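PDB 3NPK: geranyltranstransferase from Campylobacter jejuni, which probably joins isopentenyl diphosphate to geranyl diphosphate, making farnesyl diphosphate for isoprenoid biosynthesis. Local coordinates for residues L126-L138 with L178-E191. Sequence-based numbering, arbitrary orientation.
Sequences LKDEIKIKLIKTL and LIAAALKMGCEICE
Thr137 and Glu188 make a direct polar link: Thr137 OG1 donates to the syn lone pair of Glu188 OE1 at 2.7 Å. The threonine torsion (chi1 -61°) sets OG1 anti to its carbonyl carbon and CG2 anti to the backbone N, which sends the hydroxyl to the carboxylate while the methyl packs on Met185 CG at 3.6 Å and on Ala181 CB. Two waters extend this link. One donates to both Glu188 OE2 and the carbonyl O of Lys133; the other donates to Thr137 OG1 and accepts from Lys184 NZ, so a lysine reaches the same hydroxyl indirectly.

At the far end, Lys127 crosses Glu191 at about a right angle in a salt bridge. Its NZ lies 3.1 Å from Glu191 OE2, on the syn side but 23° out of the carboxylate plane, and bonds only weakly to OE1. A further water donates to Glu191 OE2 and, weakly, to Glu129 OE2, probably easing the proximity of two like charges. Ile130 CD1 lies over one face of this Glu191 carboxylate, 3.7 Å from Glu191 OE1.

Apolar packing fills the inner side. Leu134 divides its methyls, CD2 resting on Met185 CB (3.7 Å) and CD1 on Ile189 CG1. The selenomethionine Met185 bends at chi3, bringing CE within 3.8 Å of Leu138 CB; Val65 of helix 59-80 also touches Met185.

The axes of helix segments 128-138 and 178-189 approach to 9.5 Å and run at 170°: this is antiparallel helix packing within the all-helical polyprenyl synthetase fold, and the side chain of Leu178 lies about 9 Å from bound pyrophosphate.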
# COMPACT_ATOMS: atom_id res chain seq x y z
N LEU A 126 -6.24 1.16 -19.40
CA LEU A 126 -5.34 0.22 -20.06
C LEU A 126 -5.93 -1.16 -19.89
O LEU A 126 -6.71 -1.40 -18.96
CB LEU A 126 -3.95 0.26 -19.39
CG LEU A 126 -3.20 1.58 -19.48
CD1 LEU A 126 -2.01 1.58 -18.47
CD2 LEU A 126 -2.69 1.81 -20.91
N LYS A 127 -5.56 -2.10 -20.76
CA LYS A 127 -6.04 -3.46 -20.64
C LYS A 127 -5.73 -4.05 -19.27
O LYS A 127 -4.67 -3.76 -18.70
CB LYS A 127 -5.41 -4.35 -21.71
CG LYS A 127 -5.84 -4.02 -23.12
CD LYS A 127 -5.27 -5.02 -24.08
CE LYS A 127 -3.78 -4.83 -24.25
NZ LYS A 127 -3.30 -5.52 -25.48
N ASP A 128 -6.65 -4.87 -18.77
CA ASP A 128 -6.46 -5.52 -17.46
C ASP A 128 -5.16 -6.32 -17.40
O ASP A 128 -4.49 -6.32 -16.36
CB ASP A 128 -7.64 -6.43 -17.10
CG ASP A 128 -8.89 -5.65 -16.70
OD1 ASP A 128 -8.75 -4.44 -16.41
OD2 ASP A 128 -10.00 -6.24 -16.67
N GLU A 129 -4.78 -6.98 -18.49
CA GLU A 129 -3.54 -7.75 -18.51
C GLU A 129 -2.33 -6.84 -18.24
O GLU A 129 -1.40 -7.21 -17.51
CB GLU A 129 -3.38 -8.48 -19.85
CG GLU A 129 -2.11 -9.32 -19.97
CD GLU A 129 -1.94 -10.01 -21.33
OE1 GLU A 129 -1.14 -10.98 -21.41
OE2 GLU A 129 -2.58 -9.60 -22.33
N ILE A 130 -2.34 -5.66 -18.85
CA ILE A 130 -1.27 -4.69 -18.64
C ILE A 130 -1.29 -4.17 -17.20
O ILE A 130 -0.26 -4.07 -16.55
CB ILE A 130 -1.40 -3.50 -19.61
CG1 ILE A 130 -1.17 -3.94 -21.06
CG2 ILE A 130 -0.46 -2.35 -19.21
CD1 ILE A 130 -1.43 -2.83 -22.05
N LYS A 131 -2.48 -3.86 -16.70
CA LYS A 131 -2.58 -3.31 -15.35
C LYS A 131 -2.08 -4.30 -14.29
O LYS A 131 -1.43 -3.89 -13.32
CB LYS A 131 -4.00 -2.81 -15.05
CG LYS A 131 -4.37 -1.62 -15.96
CD LYS A 131 -5.65 -0.92 -15.49
CE LYS A 131 -6.90 -1.76 -15.71
NZ LYS A 131 -8.15 -0.96 -15.46
N ILE A 132 -2.36 -5.59 -14.48
CA ILE A 132 -1.85 -6.60 -13.54
C ILE A 132 -0.32 -6.64 -13.57
O ILE A 132 0.32 -6.68 -12.52
CB ILE A 132 -2.47 -8.00 -13.81
CG1 ILE A 132 -3.94 -8.00 -13.38
CG2 ILE A 132 -1.69 -9.09 -13.08
CD1 ILE A 132 -4.15 -7.80 -11.89
N LYS A 133 0.26 -6.57 -14.77
CA LYS A 133 1.73 -6.52 -14.85
C LYS A 133 2.28 -5.30 -14.13
O LYS A 133 3.26 -5.40 -13.39
CB LYS A 133 2.21 -6.53 -16.30
CG LYS A 133 1.99 -7.89 -16.93
CD LYS A 133 2.61 -8.00 -18.31
CE LYS A 133 2.33 -9.40 -18.87
NZ LYS A 133 0.88 -9.67 -18.99
N LEU A 134 1.65 -4.14 -14.34
CA LEU A 134 2.10 -2.91 -13.70
C LEU A 134 2.00 -2.98 -12.18
O LEU A 134 2.89 -2.50 -11.48
CB LEU A 134 1.29 -1.71 -14.20
CG LEU A 134 1.46 -1.36 -15.69
CD1 LEU A 134 0.43 -0.32 -16.11
CD2 LEU A 134 2.87 -0.87 -15.94
N ILE A 135 0.92 -3.56 -11.68
CA ILE A 135 0.74 -3.72 -10.23
C ILE A 135 1.80 -4.67 -9.65
O ILE A 135 2.35 -4.40 -8.58
CB ILE A 135 -0.69 -4.16 -9.91
CG1 ILE A 135 -1.63 -2.99 -10.22
CG2 ILE A 135 -0.80 -4.63 -8.45
CD1 ILE A 135 -3.09 -3.38 -10.34
N LYS A 136 2.10 -5.76 -10.36
CA LYS A 136 3.17 -6.65 -9.92
C LYS A 136 4.49 -5.91 -9.84
O LYS A 136 5.23 -6.06 -8.87
CB LYS A 136 3.32 -7.84 -10.87
CG LYS A 136 2.18 -8.82 -10.84
CD LYS A 136 2.36 -9.92 -11.89
CE LYS A 136 1.31 -11.02 -11.71
NZ LYS A 136 1.43 -12.08 -12.75
N THR A 137 4.79 -5.10 -10.85
CA THR A 137 6.06 -4.39 -10.87
C THR A 137 6.14 -3.36 -9.74
O THR A 137 7.15 -3.25 -9.03
CB THR A 137 6.30 -3.72 -12.23
OG1 THR A 137 6.32 -4.75 -13.24
CG2 THR A 137 7.63 -2.96 -12.25
N LEU A 138 5.07 -2.60 -9.57
CA LEU A 138 5.09 -1.57 -8.53
C LEU A 138 5.14 -2.18 -7.14
O LEU A 138 5.92 -1.73 -6.29
CB LEU A 138 3.88 -0.66 -8.65
CG LEU A 138 3.91 0.57 -7.73
CD1 LEU A 138 5.12 1.46 -8.03
CD2 LEU A 138 2.60 1.36 -7.93
N LEU A 178 12.93 1.23 -7.35
CA LEU A 178 11.76 2.02 -7.75
C LEU A 178 12.04 2.84 -9.03
O LEU A 178 11.14 3.01 -9.86
CB LEU A 178 11.29 2.93 -6.61
CG LEU A 178 9.92 3.58 -6.85
CD1 LEU A 178 8.83 2.55 -7.02
CD2 LEU A 178 9.56 4.54 -5.73
N ILE A 179 13.27 3.32 -9.19
CA ILE A 179 13.68 3.99 -10.43
C ILE A 179 13.65 3.01 -11.61
O ILE A 179 13.09 3.32 -12.68
CB ILE A 179 15.08 4.64 -10.26
CG1 ILE A 179 14.96 5.84 -9.31
CG2 ILE A 179 15.65 5.09 -11.60
CD1 ILE A 179 16.27 6.33 -8.75
N ALA A 180 14.21 1.83 -11.42
CA ALA A 180 14.13 0.77 -12.43
C ALA A 180 12.68 0.41 -12.75
O ALA A 180 12.30 0.19 -13.91
CB ALA A 180 14.90 -0.47 -11.95
N ALA A 181 11.85 0.34 -11.71
CA ALA A 181 10.43 0.03 -11.91
C ALA A 181 9.74 1.08 -12.78
O ALA A 181 8.90 0.74 -13.60
CB ALA A 181 9.72 -0.10 -10.56
N ALA A 182 10.07 2.35 -12.59
CA ALA A 182 9.44 3.39 -13.39
C ALA A 182 9.70 3.16 -14.87
O ALA A 182 8.79 3.24 -15.70
CB ALA A 182 9.96 4.75 -12.97
N LEU A 183 10.96 2.87 -15.20
CA LEU A 183 11.33 2.58 -16.59
C LEU A 183 10.63 1.31 -17.09
O LEU A 183 10.06 1.31 -18.18
CB LEU A 183 12.84 2.44 -16.72
CG LEU A 183 13.58 3.77 -16.59
CD1 LEU A 183 15.08 3.56 -16.29
CD2 LEU A 183 13.39 4.64 -17.85
N LYS A 184 10.67 0.24 -16.29
CA LYS A 184 10.07 -1.03 -16.71
C LYS A 184 8.55 -0.89 -16.90
O LYS A 184 7.98 -1.45 -17.83
CB LYS A 184 10.36 -2.16 -15.72
CG LYS A 184 9.87 -3.53 -16.22
CD LYS A 184 10.27 -4.67 -15.34
CE LYS A 184 9.78 -5.99 -15.96
NZ LYS A 184 10.06 -7.17 -15.12
N MSE A 185 7.91 -0.12 -16.03
CA MSE A 185 6.48 0.11 -16.15
C MSE A 185 6.14 0.85 -17.46
O MSE A 185 5.12 0.56 -18.10
CB MSE A 185 5.97 0.86 -14.92
CG MSE A 185 5.99 -0.05 -13.70
SE MSE A 185 5.72 0.86 -12.01
CE MSE A 185 3.78 1.03 -12.08
N GLY A 186 6.98 1.79 -17.86
CA GLY A 186 6.79 2.41 -19.18
C GLY A 186 6.81 1.34 -20.28
O GLY A 186 5.98 1.36 -21.20
N CYS A 187 7.73 0.40 -20.17
CA CYS A 187 7.84 -0.67 -21.16
C CYS A 187 6.59 -1.55 -21.13
O CYS A 187 6.07 -1.95 -22.19
CB CYS A 187 9.08 -1.53 -20.88
SG CYS A 187 10.65 -0.66 -21.06
N GLU A 188 6.10 -1.84 -19.93
CA GLU A 188 4.92 -2.70 -19.80
C GLU A 188 3.67 -2.05 -20.39
O GLU A 188 2.86 -2.73 -21.04
CB GLU A 188 4.72 -3.13 -18.35
CG GLU A 188 5.84 -4.13 -17.93
CD GLU A 188 5.83 -4.51 -16.46
OE1 GLU A 188 5.49 -3.66 -15.59
OE2 GLU A 188 6.18 -5.68 -16.18
N ILE A 189 3.50 -0.75 -20.17
CA ILE A 189 2.39 -0.03 -20.81
C ILE A 189 2.41 -0.23 -22.33
O ILE A 189 1.36 -0.44 -22.98
CB ILE A 189 2.45 1.47 -20.48
CG1 ILE A 189 2.10 1.69 -19.01
CG2 ILE A 189 1.51 2.28 -21.38
CD1 ILE A 189 2.55 3.05 -18.48
N CYS A 190 3.61 -0.18 -22.90
CA CYS A 190 3.81 -0.30 -24.35
C CYS A 190 3.86 -1.74 -24.85
O CYS A 190 3.99 -1.98 -26.06
CB CYS A 190 5.11 0.40 -24.73
SG CYS A 190 5.09 2.16 -24.41
N GLU A 191 3.77 -2.69 -23.92
CA GLU A 191 3.87 -4.12 -24.24
C GLU A 191 5.17 -4.41 -24.99
O GLU A 191 5.22 -5.22 -25.93
CB GLU A 191 2.62 -4.60 -25.00
CG GLU A 191 1.39 -4.65 -24.10
CD GLU A 191 0.11 -4.95 -24.87
OE1 GLU A 191 -0.46 -4.01 -25.45
OE2 GLU A 191 -0.32 -6.12 -24.89
O HOH W 1 -1.48 -7.20 -22.85
O HOH W 2 5.09 -7.40 -14.29
O HOH W 3 8.37 -6.51 -13.02